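Local coordinates for sensor protein kinase WalK (Staphylococcus aureus, PDB 4YWZ), which is an essential membrane sensor histidine kinase of a two-component system, its extracellular receptor domain probably detecting an outside signal that the kinase passes on, at residues D35-G38 and K44-Q47; N14-I19 and R116-N121; N48-Y53 and G60-I65. The protein carries 1 engineered substitution. All coordinates share one frame; numbering follows the deposited sequence.

Contact 1 of 3, residues D35-G38 and K44-Q47; sequences DEKG and KDIQ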
loop_
_atom_site.group_PDB
_atom_site.type_symbol
_atom_site.label_atom_id
_atom_site.label_comp_id
_atom_site.label_asym_id
_atom_site.label_seq_id
_atom_site.Cartn_x
_atom_site.Cartn_y
_atom_site.Cartn_z
ATOM N N ASP A 35 28.097 11.041 -6.356
ATOM C CA ASP A 35 29.197 11.296 -5.375
ATOM C C ASP A 35 30.311 10.285 -5.639
ATOM O O ASP A 35 31.489 10.592 -5.519
ATOM C CB ASP A 35 28.747 11.118 -3.973
ATOM C CG ASP A 35 27.822 12.212 -3.469
ATOM O OD1 ASP A 35 27.919 13.339 -3.946
ATOM O OD2 ASP A 35 27.088 11.896 -2.510
ATOM N N GLU A 36 29.948 9.088 -6.099
ATOM C CA GLU A 36 30.959 8.045 -6.222
ATOM C C GLU A 36 31.608 8.019 -7.560
ATOM O O GLU A 36 32.833 7.791 -7.630
ATOM C CB GLU A 36 30.384 6.695 -5.879
ATOM C CG GLU A 36 30.082 6.574 -4.382
ATOM C CD GLU A 36 29.474 5.225 -3.984
ATOM O OE1 GLU A 36 29.531 4.264 -4.808
ATOM O OE2 GLU A 36 28.938 5.145 -2.847
ATOM N N LYS A 37 30.843 8.217 -8.641
ATOM C CA LYS A 37 31.290 8.013 -10.017
ATOM C C LYS A 37 31.494 9.251 -10.853
ATOM O O LYS A 37 32.081 9.163 -11.961
ATOM C CB LYS A 37 30.271 7.137 -10.756
ATOM C CG LYS A 37 30.085 5.741 -10.086
ATOM C CD LYS A 37 29.527 4.730 -11.069
ATOM C CE LYS A 37 29.401 3.358 -10.402
ATOM N NZ LYS A 37 28.791 2.429 -11.391
ATOM N N GLY A 38 30.925 10.391 -10.372
ATOM C CA GLY A 38 30.882 11.598 -11.156
ATOM C C GLY A 38 29.723 11.580 -12.125
ATOM O O GLY A 38 29.051 10.551 -12.266
ATOM N N LYS A 44 24.361 6.726 -16.256
ATOM C CA LYS A 44 24.021 5.454 -16.867
ATOM C C LYS A 44 23.481 4.399 -15.887
ATOM O O LYS A 44 22.984 3.363 -16.319
ATOM C CB LYS A 44 25.244 4.881 -17.588
ATOM C CG LYS A 44 25.914 5.879 -18.523
ATOM C CD LYS A 44 27.352 6.189 -18.118
ATOM C CE LYS A 44 28.342 5.130 -18.639
ATOM N NZ LYS A 44 29.630 5.740 -19.099
ATOM N N ASP A 45 23.600 4.653 -14.575
ATOM C CA ASP A 45 23.097 3.739 -13.542
ATOM C C ASP A 45 21.666 4.224 -13.105
ATOM O O ASP A 45 21.012 3.518 -12.314
ATOM C CB ASP A 45 23.952 3.758 -12.273
ATOM C CG ASP A 45 25.340 3.132 -12.479
ATOM O OD1 ASP A 45 25.591 2.607 -13.577
ATOM O OD2 ASP A 45 26.103 3.103 -11.501
ATOM N N ILE A 46 21.207 5.338 -13.669
ATOM C CA ILE A 46 19.915 5.908 -13.226
ATOM C C ILE A 46 18.766 4.964 -13.638
ATOM O O ILE A 46 17.830 4.711 -12.850
ATOM C CB ILE A 46 19.711 7.331 -13.774
ATOM C CG1 ILE A 46 20.675 8.297 -13.090
ATOM C CG2 ILE A 46 18.311 7.875 -13.565
ATOM C CD1 ILE A 46 20.734 9.648 -13.758
ATOM N N GLN A 47 18.875 4.426 -14.834
ATOM C CA GLN A 47 17.772 3.607 -15.380
ATOM C C GLN A 47 17.457 2.402 -14.534
ATOM O O GLN A 47 16.272 2.125 -14.253
ATOM C CB GLN A 47 18.077 3.192 -16.813
ATOM C CG GLN A 47 16.993 2.298 -17.407
ATOM C CD GLN A 47 15.776 3.114 -17.793
ATOM O OE1 GLN A 47 15.866 3.997 -18.635
ATOM N NE2 GLN A 47 14.638 2.840 -17.158
#

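Contact 2 of 3, residues N14-I19 and R116-N121; sequences NFKKNI and RVWVYN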
loop_
_atom_site.group_PDB
_atom_site.type_symbol
_atom_site.label_atom_id
_atom_site.label_comp_id
_atom_site.label_asym_id
_atom_site.label_seq_id
_atom_site.Cartn_x
_atom_site.Cartn_y
_atom_site.Cartn_z
ATOM N N ASN A 14 -1.656 7.787 4.149
ATOM C CA ASN A 14 -0.762 6.688 4.272
ATOM C C ASN A 14 -0.165 6.333 2.879
ATOM O O ASN A 14 1.062 6.047 2.713
ATOM C CB ASN A 14 -1.466 5.385 4.764
ATOM C CG ASN A 14 -2.042 5.453 6.115
ATOM O OD1 ASN A 14 -1.638 6.242 6.944
ATOM N ND2 ASN A 14 -3.042 4.544 6.371
ATOM N N PHE A 15 -1.037 6.355 1.838
ATOM C CA PHE A 15 -0.573 6.065 0.469
ATOM C C PHE A 15 0.557 7.061 0.063
ATOM O O PHE A 15 1.584 6.620 -0.444
ATOM C CB PHE A 15 -1.734 6.215 -0.496
ATOM C CG PHE A 15 -1.379 5.943 -1.931
ATOM C CD1 PHE A 15 -0.898 6.956 -2.718
ATOM C CD2 PHE A 15 -1.592 4.703 -2.515
ATOM C CE1 PHE A 15 -0.548 6.740 -4.064
ATOM C CE2 PHE A 15 -1.273 4.481 -3.815
ATOM C CZ PHE A 15 -0.725 5.503 -4.590
ATOM N N LYS A 16 0.320 8.349 0.294
ATOM C CA LYS A 16 1.276 9.453 -0.093
ATOM C C LYS A 16 2.558 9.307 0.708
ATOM O O LYS A 16 3.666 9.347 0.158
ATOM C CB LYS A 16 0.654 10.797 0.102
ATOM C CG LYS A 16 -0.481 11.072 -0.873
ATOM C CD LYS A 16 -1.139 12.375 -0.502
ATOM C CE LYS A 16 -2.286 12.636 -1.389
ATOM N NZ LYS A 16 -2.942 13.943 -1.115
ATOM N N LYS A 17 2.408 8.987 2.003
ATOM C CA LYS A 17 3.612 8.867 2.891
ATOM C C LYS A 17 4.473 7.774 2.433
ATOM O O LYS A 17 5.706 7.877 2.302
ATOM C CB LYS A 17 3.225 8.681 4.325
ATOM C CG LYS A 17 4.417 8.658 5.285
ATOM C CD LYS A 17 3.883 8.330 6.699
ATOM C CE LYS A 17 5.053 8.219 7.639
ATOM N NZ LYS A 17 4.557 7.859 8.992
ATOM N N ASN A 18 3.881 6.645 2.079
ATOM C CA ASN A 18 4.560 5.560 1.492
ATOM C C ASN A 18 5.390 5.818 0.179
ATOM O O ASN A 18 6.579 5.451 0.032
ATOM C CB ASN A 18 3.520 4.513 1.313
ATOM C CG ASN A 18 4.075 3.127 1.270
ATOM O OD1 ASN A 18 4.687 2.621 2.267
ATOM N ND2 ASN A 18 3.947 2.511 0.121
ATOM N N ILE A 19 4.750 6.448 -0.789
ATOM C CA ILE A 19 5.379 6.868 -2.027
ATOM C C ILE A 19 6.566 7.809 -1.644
ATOM O O ILE A 19 7.625 7.690 -2.240
ATOM C CB ILE A 19 4.414 7.593 -2.936
ATOM C CG1 ILE A 19 3.285 6.681 -3.496
ATOM C CG2 ILE A 19 5.135 8.257 -4.089
ATOM C CD1 ILE A 19 3.741 5.425 -4.134
ATOM N N ARG A 116 -7.945 9.165 -11.579
ATOM C CA ARG A 116 -7.163 10.014 -10.595
ATOM C C ARG A 116 -5.768 9.467 -10.339
ATOM O O ARG A 116 -5.590 8.316 -10.032
ATOM C CB ARG A 116 -7.848 10.167 -9.278
ATOM C CG ARG A 116 -8.766 11.380 -9.309
ATOM C CD ARG A 116 -9.516 11.605 -8.024
ATOM N NE ARG A 116 -10.488 10.571 -7.956
ATOM C CZ ARG A 116 -11.605 10.608 -7.251
ATOM N NH1 ARG A 116 -11.918 11.665 -6.522
ATOM N NH2 ARG A 116 -12.373 9.516 -7.266
ATOM N N VAL A 117 -4.731 10.327 -10.515
ATOM C CA VAL A 117 -3.334 9.943 -10.384
ATOM C C VAL A 117 -2.614 10.986 -9.544
ATOM O O VAL A 117 -2.886 12.143 -9.654
ATOM C CB VAL A 117 -2.663 9.872 -11.763
ATOM C CG1 VAL A 117 -1.150 9.710 -11.628
ATOM C CG2 VAL A 117 -3.235 8.658 -12.529
ATOM N N TRP A 118 -1.765 10.578 -8.652
ATOM C CA TRP A 118 -1.087 11.487 -7.791
ATOM C C TRP A 118 0.301 11.646 -8.364
ATOM O O TRP A 118 1.088 10.688 -8.504
ATOM C CB TRP A 118 -1.009 10.987 -6.338
ATOM C CG TRP A 118 -0.491 11.966 -5.362
ATOM C CD1 TRP A 118 -0.978 13.195 -5.138
ATOM C CD2 TRP A 118 0.636 11.815 -4.458
ATOM N NE1 TRP A 118 -0.235 13.854 -4.133
ATOM C CE2 TRP A 118 0.761 13.034 -3.724
ATOM C CE3 TRP A 118 1.569 10.814 -4.244
ATOM C CZ2 TRP A 118 1.741 13.219 -2.745
ATOM C CZ3 TRP A 118 2.582 11.026 -3.312
ATOM C CH2 TRP A 118 2.653 12.226 -2.595
ATOM N N VAL A 119 0.695 12.907 -8.617
ATOM C CA VAL A 119 1.985 13.228 -9.206
ATOM C C VAL A 119 2.833 13.853 -8.087
ATOM O O VAL A 119 2.400 14.757 -7.342
ATOM C CB VAL A 119 1.899 14.307 -10.319
ATOM C CG1 VAL A 119 3.282 14.881 -10.716
ATOM C CG2 VAL A 119 1.089 13.760 -11.491
ATOM N N TYR A 120 4.005 13.237 -7.873
ATOM C CA TYR A 120 5.007 13.676 -6.846
ATOM C C TYR A 120 6.296 13.922 -7.586
ATOM O O TYR A 120 6.843 13.099 -8.320
ATOM C CB TYR A 120 5.143 12.602 -5.795
ATOM C CG TYR A 120 6.147 12.937 -4.712
ATOM C CD1 TYR A 120 5.798 13.860 -3.784
ATOM C CD2 TYR A 120 7.362 12.321 -4.656
ATOM C CE1 TYR A 120 6.688 14.219 -2.751
ATOM C CE2 TYR A 120 8.270 12.627 -3.661
ATOM C CZ TYR A 120 7.926 13.599 -2.768
ATOM O OH TYR A 120 8.820 13.951 -1.704
ATOM N N ASN A 121 6.893 15.084 -7.307
ATOM C CA ASN A 121 8.184 15.427 -7.749
ATOM C C ASN A 121 9.145 15.639 -6.527
ATOM O O ASN A 121 8.790 16.306 -5.551
ATOM C CB ASN A 121 8.144 16.782 -8.449
ATOM C CG ASN A 121 7.470 16.733 -9.782
ATOM O OD1 ASN A 121 7.916 16.002 -10.643
ATOM N ND2 ASN A 121 6.438 17.472 -9.941
#

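Contact 3 of 3, residues N48-Y53 and G60-I65; sequences NLLSEY and GEIRFI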
loop_
_atom_site.group_PDB
_atom_site.type_symbol
_atom_site.label_atom_id
_atom_site.label_comp_id
_atom_site.label_asym_id
_atom_site.label_seq_id
_atom_site.Cartn_x
_atom_site.Cartn_y
_atom_site.Cartn_z
ATOM N N ASN A 48 18.471 1.669 -14.056
ATOM C CA ASN A 48 18.202 0.522 -13.236
ATOM C C ASN A 48 17.557 0.915 -11.933
ATOM O O ASN A 48 16.653 0.216 -11.454
ATOM C CB ASN A 48 19.539 -0.205 -12.940
ATOM C CG ASN A 48 19.396 -1.296 -11.933
ATOM O OD1 ASN A 48 18.793 -2.344 -12.228
ATOM N ND2 ASN A 48 19.880 -1.043 -10.681
ATOM N N LEU A 49 18.004 2.038 -11.313
ATOM C CA LEU A 49 17.403 2.393 -10.064
ATOM C C LEU A 49 15.915 2.707 -10.316
ATOM O O LEU A 49 15.059 2.374 -9.487
ATOM C CB LEU A 49 18.145 3.599 -9.455
ATOM C CG LEU A 49 19.462 3.179 -8.742
ATOM C CD1 LEU A 49 20.234 4.518 -8.592
ATOM C CD2 LEU A 49 19.224 2.518 -7.460
ATOM N N LEU A 50 15.657 3.482 -11.362
ATOM C CA LEU A 50 14.320 3.884 -11.639
ATOM C C LEU A 50 13.442 2.670 -11.785
ATOM O O LEU A 50 12.374 2.567 -11.180
ATOM C CB LEU A 50 14.201 4.662 -12.916
ATOM C CG LEU A 50 14.229 6.168 -12.892
ATOM C CD1 LEU A 50 14.854 6.966 -11.751
ATOM C CD2 LEU A 50 14.377 6.786 -14.284
ATOM N N SER A 51 13.928 1.766 -12.561
ATOM C CA SER A 51 13.150 0.506 -12.817
ATOM C C SER A 51 12.888 -0.372 -11.610
ATOM O O SER A 51 11.745 -0.920 -11.502
ATOM C CB SER A 51 13.880 -0.279 -13.905
ATOM O OG SER A 51 13.637 0.398 -15.137
ATOM N N GLU A 52 13.857 -0.502 -10.692
ATOM C CA GLU A 52 13.669 -1.251 -9.447
ATOM C C GLU A 52 12.565 -0.660 -8.646
ATOM O O GLU A 52 11.704 -1.341 -8.104
ATOM C CB GLU A 52 14.912 -1.213 -8.605
ATOM C CG GLU A 52 16.039 -2.076 -9.131
ATOM C CD GLU A 52 17.351 -1.889 -8.372
ATOM O OE1 GLU A 52 17.447 -1.051 -7.447
ATOM O OE2 GLU A 52 18.285 -2.659 -8.674
ATOM N N TYR A 53 12.589 0.671 -8.480
ATOM C CA TYR A 53 11.591 1.334 -7.739
ATOM C C TYR A 53 10.149 1.264 -8.326
ATOM O O TYR A 53 9.148 1.239 -7.520
ATOM C CB TYR A 53 12.038 2.805 -7.407
ATOM C CG TYR A 53 13.045 2.866 -6.272
ATOM C CD1 TYR A 53 12.668 3.278 -5.032
ATOM C CD2 TYR A 53 14.345 2.536 -6.462
ATOM C CE1 TYR A 53 13.561 3.296 -3.953
ATOM C CE2 TYR A 53 15.228 2.538 -5.398
ATOM C CZ TYR A 53 14.827 2.974 -4.191
ATOM O OH TYR A 53 15.739 3.022 -3.159
ATOM N N GLY A 60 2.993 3.975 -11.112
ATOM C CA GLY A 60 2.707 3.888 -12.538
ATOM C C GLY A 60 3.935 4.062 -13.417
ATOM O O GLY A 60 4.277 3.220 -14.231
ATOM N N GLU A 61 4.633 5.174 -13.214
ATOM C CA GLU A 61 5.821 5.526 -13.993
ATOM C C GLU A 61 6.723 6.440 -13.173
ATOM O O GLU A 61 6.219 7.173 -12.349
ATOM C CB GLU A 61 5.398 6.313 -15.174
ATOM C CG GLU A 61 6.525 6.563 -16.207
ATOM C CD GLU A 61 6.077 7.371 -17.444
ATOM O OE1 GLU A 61 4.914 7.795 -17.569
ATOM O OE2 GLU A 61 6.951 7.681 -18.264
ATOM N N ILE A 62 8.032 6.282 -13.344
ATOM C CA ILE A 62 8.994 7.219 -12.790
ATOM C C ILE A 62 9.739 7.759 -13.995
ATOM O O ILE A 62 10.181 6.991 -14.892
ATOM C CB ILE A 62 9.956 6.587 -11.793
ATOM C CG1 ILE A 62 9.207 5.814 -10.697
ATOM C CG2 ILE A 62 10.875 7.692 -11.248
ATOM C CD1 ILE A 62 10.121 5.099 -9.690
ATOM N N ARG A 63 10.018 9.110 -14.021
ATOM C CA ARG A 63 10.923 9.718 -15.003
ATOM C C ARG A 63 12.027 10.448 -14.216
ATOM O O ARG A 63 11.805 10.954 -13.126
ATOM C CB ARG A 63 10.251 10.709 -15.872
ATOM C CG ARG A 63 8.995 10.149 -16.596
ATOM C CD ARG A 63 8.206 11.150 -17.396
ATOM N NE ARG A 63 7.001 10.524 -17.941
ATOM C CZ ARG A 63 5.915 11.192 -18.319
ATOM N NH1 ARG A 63 5.912 12.555 -18.359
ATOM N NH2 ARG A 63 4.839 10.501 -18.709
ATOM N N PHE A 64 13.209 10.479 -14.792
ATOM C CA PHE A 64 14.293 11.358 -14.362
ATOM C C PHE A 64 14.529 12.413 -15.441
ATOM O O PHE A 64 14.644 12.137 -16.608
ATOM C CB PHE A 64 15.583 10.590 -14.042
ATOM C CG PHE A 64 16.721 11.506 -13.609
ATOM C CD1 PHE A 64 16.754 12.030 -12.365
ATOM C CD2 PHE A 64 17.681 11.944 -14.580
ATOM C CE1 PHE A 64 17.748 12.969 -11.980
ATOM C CE2 PHE A 64 18.645 12.900 -14.185
ATOM C CZ PHE A 64 18.679 13.347 -12.890
ATOM N N ILE A 65 14.476 13.658 -14.983
ATOM C CA ILE A 65 14.475 14.875 -15.773
ATOM C C ILE A 65 15.669 15.737 -15.322
ATOM O O ILE A 65 15.879 15.963 -14.105
ATOM C CB ILE A 65 13.153 15.648 -15.642
ATOM C CG1 ILE A 65 12.003 14.757 -16.152
ATOM C CG2 ILE A 65 13.254 16.994 -16.356
ATOM C CD1 ILE A 65 10.735 15.149 -15.525
#

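Contact 1 of 3, residues D35-G38 and K44-Q47
K37 NZ and D45 OD2 meet at 2.8 Å in a salt bridge that is also a hydrogen bond, and the ammonium nitrogen uses the syn lone pair of the carboxylate oxygen, on the side of D45 OD1. The other oxygen takes little part, since K37 NZ stands 3.9 Å from D45 OD1, so the grip is one-sided rather than forked. The lysine reaches the acid with its chain fully extended beyond CG, a length needed because the CA atoms of K37 and D45 are 9.9 Å apart. Its first torsion sets CG opposite the carbonyl carbon (chi1 -59°), and the methylenes then run out across the D45 side chain at about a right angle. K37 CE also comes within 3.5 Å of D45 OD2, but the contact remains small, with 68 Å² buried in all. Lying at the surface, the ion pair is probably weakened by water compared with a buried one. K37 is the last helical residue before G38, which leaves helical geometry with positive phi. The pair therefore ties the C-terminal end of the long helix 7-37 to the residue just ahead of helix 46-54, across the turn that contains the short helix 39-42. Beside it, D45 also packs on V33 and I46 on Y34, both of helix 7-37, while Q47 NE2 bonds to the backbone oxygen of T74 at the end of edge strand 71-74.

Contact 2 of 3, residues N14-I19 and R116-N121
The Cache-type, PAS-like fold of this receptor domain sets a long N-terminal helix against an antiparallel sheet, and here K16 and I19 of helix 7-37 meet W118 of strand 114-126. The aliphatic part of K16 lies over one face of the indole in a CH-pi contact: K16 CG sits 3.5 Å from the centroid of the six-membered ring of W118, only 8° off the ring normal. Extended beyond CG, the lysine continues across the bicycle, its CB over the benzo end and K16 CE 3.6 Å from W118 NE1. That indole nitrogen has its polar partner in D103 of strand 102-109, a hydrogen bond that would help fix the rotation of the ring. W118 CB points toward the helix, and a chi1 of -172° swings the ring beside the carbonyl carbon, over toward the Y120 side. The opposite face of the indole is approached by Y120 CB, from two residues further along the same strand, so the ring lies between a lysine chain and a neighbouring side chain. On the outer side of this helical turn, N14 and N18 bond to the second subunit through N18 and N14 of that chain. I19 works at the rim instead of a face: its CB lies at the edge of the indole, in the ring plane, and I19 CG2 touches W118 CZ3 at 3.8 Å.

Contact 3 of 3, residues N48-Y53 and G60-I65
A helix-on-sheet layer of the Cache-type domain brings helix 46-54 down on strand 59-66, the two joined by a short connection and running nearly antiparallel. The axes of segments 48-53 and 60-65 approach to 8.5 Å at an angle of 160°, and L50 and I62 lie nearest, their CA atoms 6.4 Å apart. L50 supplies the central apolar group. I62 CG2 is faced by L50 CG, at 4.0 Å, and by the CD1 branch, while the CD2 branch reaches further along the strand to F64, where L50 CD2 is 3.9 Å from F64 N and also touches F64 CB. The leucine crosses F64 at about a right angle and meets the beginning of that side chain, for with chi1 near 180° F64 CG lies on the far side of CB from N and the ring leads away from residues 48-53. I62 answers with both of its branches. While CG2 takes L50, the longer arm turns toward the next turn of the helix, where I62 CD1 rests 3.8 Å from Y53 CB and lies close to the L50 carbonyl oxygen. R63, whose CB points away from the helix, grips E61 side-on but twisted. R63 NE binds E61 OE2 at 2.9 Å almost straight, with OE2 near the guanidinium plane, yet the nitrogen stands 60° out of the carboxylate plane; the bond from R63 NH2 to E61 OE1, on the syn side, is more bent. E61 OE2 is shared further, with T74 and N79. G60 and E61 both pair with E137 in a classic beta bulge. Around this packing, Y53 continues onto Q25, L26 and S29 of helix 7-37, I62 packs on I134 and I136 of strand 129-138, and L50 on A73 of edge strand 71-74.

In the fold
Contacts 1 and 2 both use helix 7-37, one at its C-terminal end and the other near its N-terminal part; their centres are 26 Å apart, on opposite sides of the centre of the chain. Contact 3 fills in between, its centre 14 Å from that of contact 1 and 15 Å from that of contact 2. Contacts 1 and 3 share helix 46-54 and touch directly, I46 CG2 lying 3.9 Å from F64 CB. Contacts 2 and 3 reach the same antiparallel sheet, with nearest atoms about 6 Å apart, and both border the second subunit. Along the chain, contact 2 closes a loop that contains the other two in series.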